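Fructose-bisphosphate aldolase class I (Thermoproteus tenax, PDB 1W8S) is a class I aldolase of the DeoC/LacD family with a TIM-barrel fold, and here binds 1,6-di-O-phosphono-beta-D-fructofuranose. Local coordinates at residues N3-F8 and K196-M201; Y45-A50 and K67-S72; L141-F146 and R166-L171. The protein carries 2 engineered substitutions. All blocks are in the same frame, centred on the assembly; numbering follows the deposited sequence.

How the contacts relate
All three contacts belong to one TIM-barrel chain. Residues 3-8 come first; contacts 2 and 3 follow, and 196-201 completes contact 1 last. Contacts 1 and 3 have centres about 11 Å apart and touch: Val197 CG2 lies 3.5 Å from Leu169 CD1, and Phe8 CE1 lies 3.6 Å from Val142 CG2. Both reach the barrel sheet through strands 199-202 and 141-145. Contact 2, between helix 43-53 and the turn that follows helix 62-68 in the outer layer, is centred about 23 Å from contact 1 and about 27 Å from contact 3, across the chain's centre from the latter. Subunit association joins contacts 1 and 2, because Lys196 of one chain bonds Lys67 and Tyr68 of another.

Contact 1: residues N3-F8 and K196-M201; sequences NLTEKF and KVPVLM
Thr5 and Pro198 pass alongside each other in opposite directions, with the threonine methyl CG2 3.5 Å from the proline ring carbon CD. The same methyl lies 3.8 Å from the carbonyl oxygen of Lys196. Deeper in, the far end of the Phe8 ring approaches Leu200 obliquely, CZ to CD1 at 4.3 Å. One torsion divides the work of Thr5: with chi1 at -67°, CG2 stands opposite the backbone N and meets Pro198, while OG1 lies beside that N and faces a water. This water donates to Thr5 OG1 at 2.6 Å and, weakly, to Lys196 O at 3.3 Å; OG1 is also bonded to Asp174 O. Behind this first shell, Asn3 OD1 accepts from Glu6 N at 3.1 Å, an Asx motif with a nearly straight N-H (163°) that arrives from above the carbonyl plane. Phe8 stacks on Phe12, and Lys196 NZ bonds Lys67 O of the second subunit. Pro198 immediately precedes strand 199-202, so the N-terminal helix 4-12 lies across the N-terminal end of the barrel, where Phe8 and Leu200 meet. Direct contacts between the segments are van der Waals ones, made by a methyl and a ring, and their polar link is a water with one firm and one weak bond.

Contact 2: residues Y45-A50 and K67-S72; sequences YILRLA and KYYDGS
Within 45-50, Leu47 alone meets residues 67-72, reaching into the turn that follows helix 62-68. Its chi1 of -75° sets CG opposite the carbonyl carbon, and chi2 of 165° spreads the methyls so that both reach Asp70 OD1, CD1 at 3.8 Å and CD2 at 4.1 Å. CD1 also rests 3.5 Å from Tyr68 O. CD2 meets the Tyr69 ring at its edge, near the ring plane, 4.3 Å from CD1 of that tyrosine, and lies 4.2 Å from Ser72 OG. Asp70 approaches Leu47 from the opposite direction. Its chi1 of 67° places CG between the backbone N and the carbonyl carbon, a conformation in which OD1 serves as the hub of the turn. Ser72 OG donates to OD1 at 2.7 Å on the syn side, and Ser72 N donates at 3.1 Å from above the carboxylate plane, closing an Asx turn. Tyr69 turns one ring face to the turn, with Gly71 N above its centre. Tyr68 packs on Pro43 of helix 43-53; its OH bonds Lys196 N of the third subunit, and its ring makes a cation-pi contact with that lysine. The contact joins consecutive outer helices that flank strand 57-60 in sequence, where Leu47 packs on Phe60. Two bonds to OD1 thus fix the turn internally, and the leucine adds dispersion contacts alone, partly against Asp70 OD1 and Ser72 OG, already bonded to each other.

Contact 3: residues L141-F146 and R166-L171; sequences LVVESF and RIALEL. Engineered in segment 141-146: Glu144 (natural residue Trp), Phe146 (natural residue Tyr).
Val143 and Ala168 join strand to helix, and the flat groups lie beyond that interface. On the helix, the Arg166 guanidinium is met at its edge, in plane, by Glu170 OE2: NE donates at 2.7 Å with an N-H...O angle of 162°, reaching the anti side of the carboxylate in a salt bridge one helical turn long. NH1 bonds both Val193 O and Ala41 O of the second subunit. Just after the strand, the engineered Phe146 touches the bound 1,6-di-O-phosphono-beta-D-fructofuranose; within it, the engineered Glu144 carboxylate bonds Thr112 OG1, and its ion pairs with Lys78 and Lys177 are long and weak. The interface itself consists of small side chains, Val143, Ser145 and Ala168, consistent with an axis approach of 8.6 Å. Val143 CG1 lies 4.0 Å from Ala168 CB, because chi1 of 171° puts that methyl opposite the backbone N. Ala168 CB also meets Ser145 CB at 4.3 Å, and Ser145 OG reaches 4.5 Å from Ile167 CB. The axes run at 146°, roughly antiparallel, within the beta-alpha-beta unit of strand 141-145, helix 158-171 and strand 175-179. Chemically the join has an apolar centre at Ala168 and one polar tie, from Ser145 OG to Ala164 O one turn earlier; the Arg166-Glu170 pair faces the second subunit, while the aromatic ring of Phe146 lies at the ligand.

Contact 1: residues N3-F8 and K196-M201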
loop_
_atom_site.group_PDB
_atom_site.type_symbol
_atom_site.label_atom_id
_atom_site.label_comp_id
_atom_site.label_asym_id
_atom_site.label_seq_id
_atom_site.Cartn_x
_atom_site.Cartn_y
_atom_site.Cartn_z
ATOM N N ASN E 3 -27.976 2.298 18.975
ATOM C CA ASN E 3 -28.341 3.278 17.939
ATOM C C ASN E 3 -27.539 4.553 18.165
ATOM O O ASN E 3 -27.828 5.376 19.067
ATOM C CB ASN E 3 -29.834 3.552 17.974
ATOM C CG ASN E 3 -30.302 4.340 16.780
ATOM O OD1 ASN E 3 -29.573 5.200 16.288
ATOM N ND2 ASN E 3 -31.546 4.073 16.315
ATOM N N LEU E 4 -26.487 4.700 17.376
ATOM C CA LEU E 4 -25.604 5.831 17.550
ATOM C C LEU E 4 -26.134 7.154 16.981
ATOM O O LEU E 4 -25.665 8.208 17.365
ATOM C CB LEU E 4 -24.229 5.497 16.976
ATOM C CG LEU E 4 -23.482 4.529 17.885
ATOM C CD1 LEU E 4 -22.218 4.042 17.170
ATOM C CD2 LEU E 4 -23.140 5.175 19.221
ATOM N N THR E 5 -27.084 7.091 16.064
ATOM C CA THR E 5 -27.799 8.276 15.633
ATOM C C THR E 5 -28.562 8.853 16.829
ATOM O O THR E 5 -28.472 10.041 17.123
ATOM C CB THR E 5 -28.759 7.923 14.516
ATOM O OG1 THR E 5 -28.028 7.545 13.352
ATOM C CG2 THR E 5 -29.600 9.145 14.107
ATOM N N GLU E 6 -29.245 7.992 17.575
ATOM C CA GLU E 6 -29.971 8.460 18.760
ATOM C C GLU E 6 -29.023 9.072 19.792
ATOM O O GLU E 6 -29.371 10.056 20.401
ATOM C CB GLU E 6 -30.831 7.343 19.377
ATOM C CG GLU E 6 -31.978 6.900 18.469
ATOM C CD GLU E 6 -32.800 5.753 19.057
ATOM O OE1 GLU E 6 -32.296 5.015 19.948
ATOM O OE2 GLU E 6 -33.966 5.596 18.627
ATOM N N LYS E 7 -27.825 8.519 19.954
ATOM C CA LYS E 7 -26.835 9.088 20.864
ATOM C C LYS E 7 -26.349 10.450 20.369
ATOM O O LYS E 7 -26.200 11.392 21.161
ATOM C CB LYS E 7 -25.641 8.145 21.002
ATOM C CG LYS E 7 -24.590 8.592 21.979
ATOM C CD LYS E 7 -23.601 7.477 22.280
ATOM C CE LYS E 7 -22.882 7.714 23.576
ATOM N NZ LYS E 7 -21.510 7.093 23.583
ATOM N N PHE E 8 -26.092 10.537 19.059
ATOM C CA PHE E 8 -25.731 11.791 18.421
ATOM C C PHE E 8 -26.781 12.888 18.685
ATOM O O PHE E 8 -26.442 13.982 19.110
ATOM C CB PHE E 8 -25.543 11.621 16.932
ATOM C CG PHE E 8 -25.043 12.861 16.269
ATOM C CD1 PHE E 8 -23.688 13.184 16.298
ATOM C CD2 PHE E 8 -25.948 13.762 15.707
ATOM C CE1 PHE E 8 -23.240 14.381 15.730
ATOM C CE2 PHE E 8 -25.504 14.954 15.147
ATOM C CZ PHE E 8 -24.161 15.262 15.155
ATOM N N LYS E 196 -33.102 7.990 7.728
ATOM C CA LYS E 196 -33.005 8.165 9.179
ATOM C C LYS E 196 -31.715 8.868 9.663
ATOM O O LYS E 196 -31.573 9.146 10.862
ATOM C CB LYS E 196 -32.987 6.775 9.861
ATOM C CG LYS E 196 -34.238 5.940 9.684
ATOM C CD LYS E 196 -33.953 4.514 10.258
ATOM C CE LYS E 196 -35.198 3.678 10.341
ATOM N NZ LYS E 196 -34.968 2.477 11.159
ATOM N N VAL E 197 -30.750 9.098 8.778
ATOM C CA VAL E 197 -29.492 9.746 9.197
ATOM C C VAL E 197 -29.668 11.280 9.084
ATOM O O VAL E 197 -29.981 11.813 7.996
ATOM C CB VAL E 197 -28.279 9.238 8.395
ATOM C CG1 VAL E 197 -27.010 9.965 8.800
ATOM C CG2 VAL E 197 -28.116 7.709 8.577
ATOM N N PRO E 198 -29.493 11.999 10.191
ATOM C CA PRO E 198 -29.655 13.463 10.162
ATOM C C PRO E 198 -28.595 14.189 9.356
ATOM O O PRO E 198 -27.431 13.761 9.305
ATOM C CB PRO E 198 -29.594 13.870 11.631
ATOM C CG PRO E 198 -28.798 12.740 12.300
ATOM C CD PRO E 198 -29.192 11.504 11.548
ATOM N N VAL E 199 -29.013 15.312 8.771
ATOM C CA VAL E 199 -28.208 16.103 7.855
ATOM C C VAL E 199 -27.909 17.457 8.469
ATOM O O VAL E 199 -28.809 18.145 8.946
ATOM C CB VAL E 199 -28.961 16.347 6.511
ATOM C CG1 VAL E 199 -28.247 17.399 5.642
ATOM C CG2 VAL E 199 -29.080 15.070 5.721
ATOM N N LEU E 200 -26.632 17.806 8.429
ATOM C CA LEU E 200 -26.085 19.090 8.811
ATOM C C LEU E 200 -25.567 19.795 7.581
ATOM O O LEU E 200 -24.836 19.217 6.775
ATOM C CB LEU E 200 -24.928 18.891 9.781
ATOM C CG LEU E 200 -25.258 18.342 11.170
ATOM C CD1 LEU E 200 -23.968 18.037 11.926
ATOM C CD2 LEU E 200 -26.142 19.323 11.959
ATOM N N MET E 201 -25.944 21.044 7.422
ATOM C CA MET E 201 -25.482 21.854 6.306
ATOM C C MET E 201 -24.119 22.411 6.669
ATOM O O MET E 201 -23.943 22.982 7.737
ATOM C CB MET E 201 -26.459 23.019 6.069
ATOM C CG MET E 201 -25.964 24.121 5.106
ATOM S SD MET E 201 -25.920 25.771 5.883
ATOM C CE MET E 201 -25.515 26.776 4.479
HETATM O O HOH W 1 -29.901 6.487 11.836
#

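Contact 2: residues Y45-A50 and K67-S72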
loop_
_atom_site.group_PDB
_atom_site.type_symbol
_atom_site.label_atom_id
_atom_site.label_comp_id
_atom_site.label_asym_id
_atom_site.label_seq_id
_atom_site.Cartn_x
_atom_site.Cartn_y
_atom_site.Cartn_z
ATOM N N TYR E 45 -10.835 31.202 22.267
ATOM C CA TYR E 45 -11.891 32.103 21.817
ATOM C C TYR E 45 -13.028 31.317 21.170
ATOM O O TYR E 45 -14.185 31.584 21.416
ATOM C CB TYR E 45 -11.307 33.111 20.827
ATOM C CG TYR E 45 -12.311 33.893 20.044
ATOM C CD1 TYR E 45 -12.911 35.044 20.580
ATOM C CD2 TYR E 45 -12.655 33.507 18.771
ATOM C CE1 TYR E 45 -13.827 35.765 19.834
ATOM C CE2 TYR E 45 -13.564 34.207 18.031
ATOM C CZ TYR E 45 -14.158 35.327 18.558
ATOM O OH TYR E 45 -15.053 36.009 17.764
ATOM N N ILE E 46 -12.678 30.342 20.341
ATOM C CA ILE E 46 -13.668 29.477 19.691
ATOM C C ILE E 46 -14.547 28.697 20.699
ATOM O O ILE E 46 -15.764 28.575 20.517
ATOM C CB ILE E 46 -12.976 28.507 18.734
ATOM C CG1 ILE E 46 -12.251 29.275 17.617
ATOM C CG2 ILE E 46 -13.969 27.506 18.147
ATOM C CD1 ILE E 46 -13.154 30.088 16.717
ATOM N N LEU E 47 -13.930 28.174 21.749
ATOM C CA LEU E 47 -14.690 27.494 22.803
ATOM C C LEU E 47 -15.628 28.433 23.555
ATOM O O LEU E 47 -16.769 28.076 23.852
ATOM C CB LEU E 47 -13.737 26.815 23.797
ATOM C CG LEU E 47 -13.071 25.545 23.291
ATOM C CD1 LEU E 47 -11.919 25.197 24.179
ATOM C CD2 LEU E 47 -14.051 24.368 23.241
ATOM N N ARG E 48 -15.149 29.631 23.874
ATOM C CA ARG E 48 -15.957 30.607 24.602
ATOM C C ARG E 48 -17.143 31.027 23.752
ATOM O O ARG E 48 -18.255 31.189 24.248
ATOM C CB ARG E 48 -15.133 31.849 24.949
ATOM C CG ARG E 48 -14.192 31.704 26.147
ATOM C CD ARG E 48 -13.768 33.056 26.759
ATOM N NE ARG E 48 -13.252 33.975 25.732
ATOM C CZ ARG E 48 -11.999 33.989 25.266
ATOM N NH1 ARG E 48 -11.077 33.141 25.723
ATOM N NH2 ARG E 48 -11.662 34.860 24.321
ATOM N N LEU E 49 -16.887 31.216 22.465
ATOM C CA LEU E 49 -17.913 31.543 21.488
ATOM C C LEU E 49 -19.007 30.466 21.401
ATOM O O LEU E 49 -20.184 30.783 21.460
ATOM C CB LEU E 49 -17.234 31.743 20.137
ATOM C CG LEU E 49 -18.064 32.299 18.992
ATOM C CD1 LEU E 49 -18.684 33.669 19.352
ATOM C CD2 LEU E 49 -17.190 32.410 17.740
ATOM N N ALA E 50 -18.622 29.195 21.274
ATOM C CA ALA E 50 -19.601 28.100 21.222
ATOM C C ALA E 50 -20.432 28.013 22.488
ATOM O O ALA E 50 -21.616 27.819 22.423
ATOM C CB ALA E 50 -18.914 26.740 20.941
ATOM N N LYS E 67 -4.522 20.065 22.986
ATOM C CA LYS E 67 -3.901 21.243 23.620
ATOM C C LYS E 67 -4.907 22.192 24.276
ATOM O O LYS E 67 -4.557 22.932 25.205
ATOM C CB LYS E 67 -3.060 21.996 22.564
ATOM C CG LYS E 67 -1.573 21.757 22.641
ATOM C CD LYS E 67 -1.233 20.358 22.358
ATOM C CE LYS E 67 0.288 20.112 22.248
ATOM N NZ LYS E 67 0.446 18.833 21.436
ATOM N N TYR E 68 -6.143 22.191 23.783
ATOM C CA TYR E 68 -7.143 23.195 24.176
ATOM C C TYR E 68 -8.483 22.700 24.719
ATOM O O TYR E 68 -9.149 23.438 25.451
ATOM C CB TYR E 68 -7.449 24.116 22.985
ATOM C CG TYR E 68 -6.279 24.981 22.576
ATOM C CD1 TYR E 68 -6.054 26.218 23.179
ATOM C CD2 TYR E 68 -5.392 24.558 21.610
ATOM C CE1 TYR E 68 -4.981 27.000 22.807
ATOM C CE2 TYR E 68 -4.326 25.335 21.243
ATOM C CZ TYR E 68 -4.125 26.550 21.840
ATOM O OH TYR E 68 -3.061 27.320 21.460
ATOM N N TYR E 69 -8.911 21.497 24.339
ATOM C CA TYR E 69 -10.244 21.054 24.714
ATOM C C TYR E 69 -10.336 20.925 26.208
ATOM O O TYR E 69 -9.452 20.348 26.835
ATOM C CB TYR E 69 -10.632 19.729 24.085
ATOM C CG TYR E 69 -12.067 19.381 24.380
ATOM C CD1 TYR E 69 -13.108 20.244 24.004
ATOM C CD2 TYR E 69 -12.394 18.214 25.056
ATOM C CE1 TYR E 69 -14.435 19.933 24.255
ATOM C CE2 TYR E 69 -13.713 17.898 25.339
ATOM C CZ TYR E 69 -14.737 18.732 24.927
ATOM O OH TYR E 69 -16.026 18.346 25.231
ATOM N N ASP E 70 -11.400 21.500 26.753
ATOM C CA ASP E 70 -11.582 21.695 28.199
ATOM C C ASP E 70 -12.910 21.104 28.703
ATOM O O ASP E 70 -13.341 21.374 29.834
ATOM C CB ASP E 70 -11.484 23.196 28.531
ATOM C CG ASP E 70 -12.641 24.014 27.959
ATOM O OD1 ASP E 70 -13.510 23.497 27.196
ATOM O OD2 ASP E 70 -12.747 25.218 28.218
ATOM N N GLY E 71 -13.576 20.320 27.863
ATOM C CA GLY E 71 -14.802 19.638 28.261
ATOM C C GLY E 71 -16.081 20.472 28.305
ATOM O O GLY E 71 -17.132 19.940 28.647
ATOM N N SER E 72 -16.023 21.733 27.885
ATOM C CA SER E 72 -17.098 22.693 28.138
ATOM C C SER E 72 -18.268 22.665 27.135
ATOM O O SER E 72 -19.353 23.162 27.427
ATOM C CB SER E 72 -16.515 24.101 28.210
ATOM O OG SER E 72 -15.954 24.494 26.957
#

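Contact 3: residues L141-F146 and R166-L171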
loop_
_atom_site.group_PDB
_atom_site.type_symbol
_atom_site.label_atom_id
_atom_site.label_comp_id
_atom_site.label_asym_id
_atom_site.label_seq_id
_atom_site.Cartn_x
_atom_site.Cartn_y
_atom_site.Cartn_z
ATOM N N LEU E 141 -20.447 8.352 14.351
ATOM C CA LEU E 141 -19.659 8.751 13.208
ATOM C C LEU E 141 -20.404 9.759 12.371
ATOM O O LEU E 141 -21.514 9.475 11.906
ATOM C CB LEU E 141 -19.357 7.516 12.367
ATOM C CG LEU E 141 -18.665 7.717 11.033
ATOM C CD1 LEU E 141 -17.291 8.290 11.248
ATOM C CD2 LEU E 141 -18.661 6.372 10.277
ATOM N N VAL E 142 -19.790 10.924 12.186
ATOM C CA VAL E 142 -20.294 11.963 11.286
ATOM C C VAL E 142 -19.458 11.890 10.024
ATOM O O VAL E 142 -18.229 12.092 10.082
ATOM C CB VAL E 142 -20.190 13.386 11.895
ATOM C CG1 VAL E 142 -20.900 14.430 10.949
ATOM C CG2 VAL E 142 -20.724 13.417 13.292
ATOM N N VAL E 143 -20.093 11.555 8.904
ATOM C CA VAL E 143 -19.401 11.512 7.637
ATOM C C VAL E 143 -19.680 12.841 6.957
ATOM O O VAL E 143 -20.847 13.226 6.760
ATOM C CB VAL E 143 -19.883 10.385 6.746
ATOM C CG1 VAL E 143 -19.285 10.482 5.299
ATOM C CG2 VAL E 143 -19.621 9.020 7.409
ATOM N N GLU E 144 -18.596 13.501 6.594
ATOM C CA GLU E 144 -18.584 14.772 5.872
ATOM C C GLU E 144 -18.385 14.389 4.413
ATOM O O GLU E 144 -17.310 13.977 4.021
ATOM C CB GLU E 144 -17.458 15.652 6.462
ATOM C CG GLU E 144 -17.383 15.455 7.990
ATOM C CD GLU E 144 -16.237 16.156 8.725
ATOM O OE1 GLU E 144 -16.495 16.850 9.770
ATOM O OE2 GLU E 144 -15.062 15.939 8.308
ATOM N N SER E 145 -19.466 14.439 3.639
ATOM C CA SER E 145 -19.499 13.870 2.297
ATOM C C SER E 145 -19.499 14.984 1.273
ATOM O O SER E 145 -20.538 15.676 1.086
ATOM C CB SER E 145 -20.761 13.029 2.143
ATOM O OG SER E 145 -20.736 12.253 0.943
ATOM N N PHE E 146 -18.355 15.143 0.615
ATOM C CA PHE E 146 -18.081 16.257 -0.309
ATOM C C PHE E 146 -17.514 15.718 -1.595
ATOM O O PHE E 146 -16.286 15.678 -1.770
ATOM C CB PHE E 146 -17.052 17.223 0.275
ATOM C CG PHE E 146 -17.482 17.915 1.536
ATOM C CD1 PHE E 146 -18.722 18.529 1.639
ATOM C CD2 PHE E 146 -16.626 17.960 2.633
ATOM C CE1 PHE E 146 -19.106 19.188 2.795
ATOM C CE2 PHE E 146 -17.000 18.598 3.797
ATOM C CZ PHE E 146 -18.262 19.227 3.880
ATOM N N ARG E 166 -26.635 10.327 0.055
ATOM C CA ARG E 166 -27.009 8.916 -0.004
ATOM C C ARG E 166 -25.747 8.087 0.318
ATOM O O ARG E 166 -25.837 7.090 1.034
ATOM C CB ARG E 166 -27.580 8.499 -1.356
ATOM C CG ARG E 166 -28.079 7.044 -1.374
ATOM C CD ARG E 166 -28.990 6.682 -0.213
ATOM N NE ARG E 166 -29.648 5.399 -0.417
ATOM C CZ ARG E 166 -30.954 5.173 -0.277
ATOM N NH1 ARG E 166 -31.804 6.132 0.104
ATOM N NH2 ARG E 166 -31.424 3.978 -0.524
ATOM N N ILE E 167 -24.596 8.487 -0.215
ATOM C CA ILE E 167 -23.339 7.735 0.033
ATOM C C ILE E 167 -23.041 7.658 1.534
ATOM O O ILE E 167 -22.644 6.622 2.052
ATOM C CB ILE E 167 -22.161 8.367 -0.696
ATOM C CG1 ILE E 167 -22.284 8.199 -2.197
ATOM C CG2 ILE E 167 -20.845 7.700 -0.258
ATOM C CD1 ILE E 167 -21.448 9.196 -2.994
ATOM N N ALA E 168 -23.272 8.753 2.249
ATOM C CA ALA E 168 -23.002 8.787 3.672
ATOM C C ALA E 168 -23.889 7.797 4.422
ATOM O O ALA E 168 -23.425 7.065 5.280
ATOM C CB ALA E 168 -23.155 10.176 4.197
ATOM N N LEU E 169 -25.170 7.743 4.054
ATOM C CA LEU E 169 -26.050 6.752 4.619
ATOM C C LEU E 169 -25.586 5.339 4.325
ATOM O O LEU E 169 -25.530 4.526 5.208
ATOM C CB LEU E 169 -27.478 6.949 4.097
ATOM C CG LEU E 169 -28.480 5.813 4.359
ATOM C CD1 LEU E 169 -28.792 5.674 5.821
ATOM C CD2 LEU E 169 -29.759 6.070 3.539
ATOM N N GLU E 170 -25.259 5.073 3.074
ATOM C CA GLU E 170 -24.879 3.741 2.620
ATOM C C GLU E 170 -23.616 3.201 3.324
ATOM O O GLU E 170 -23.503 1.997 3.587
ATOM C CB GLU E 170 -24.674 3.756 1.104
ATOM C CG GLU E 170 -25.924 4.151 0.322
ATOM C CD GLU E 170 -26.838 3.014 -0.057
ATOM O OE1 GLU E 170 -26.471 1.849 0.157
ATOM O OE2 GLU E 170 -27.935 3.305 -0.614
ATOM N N LEU E 171 -22.674 4.088 3.606
ATOM C CA LEU E 171 -21.384 3.698 4.208
ATOM C C LEU E 171 -21.399 3.585 5.757
ATOM O O LEU E 171 -20.415 3.130 6.359
ATOM C CB LEU E 171 -20.281 4.641 3.737
ATOM C CG LEU E 171 -19.940 4.530 2.239
ATOM C CD1 LEU E 171 -18.967 5.549 1.889
ATOM C CD2 LEU E 171 -19.435 3.165 1.797
#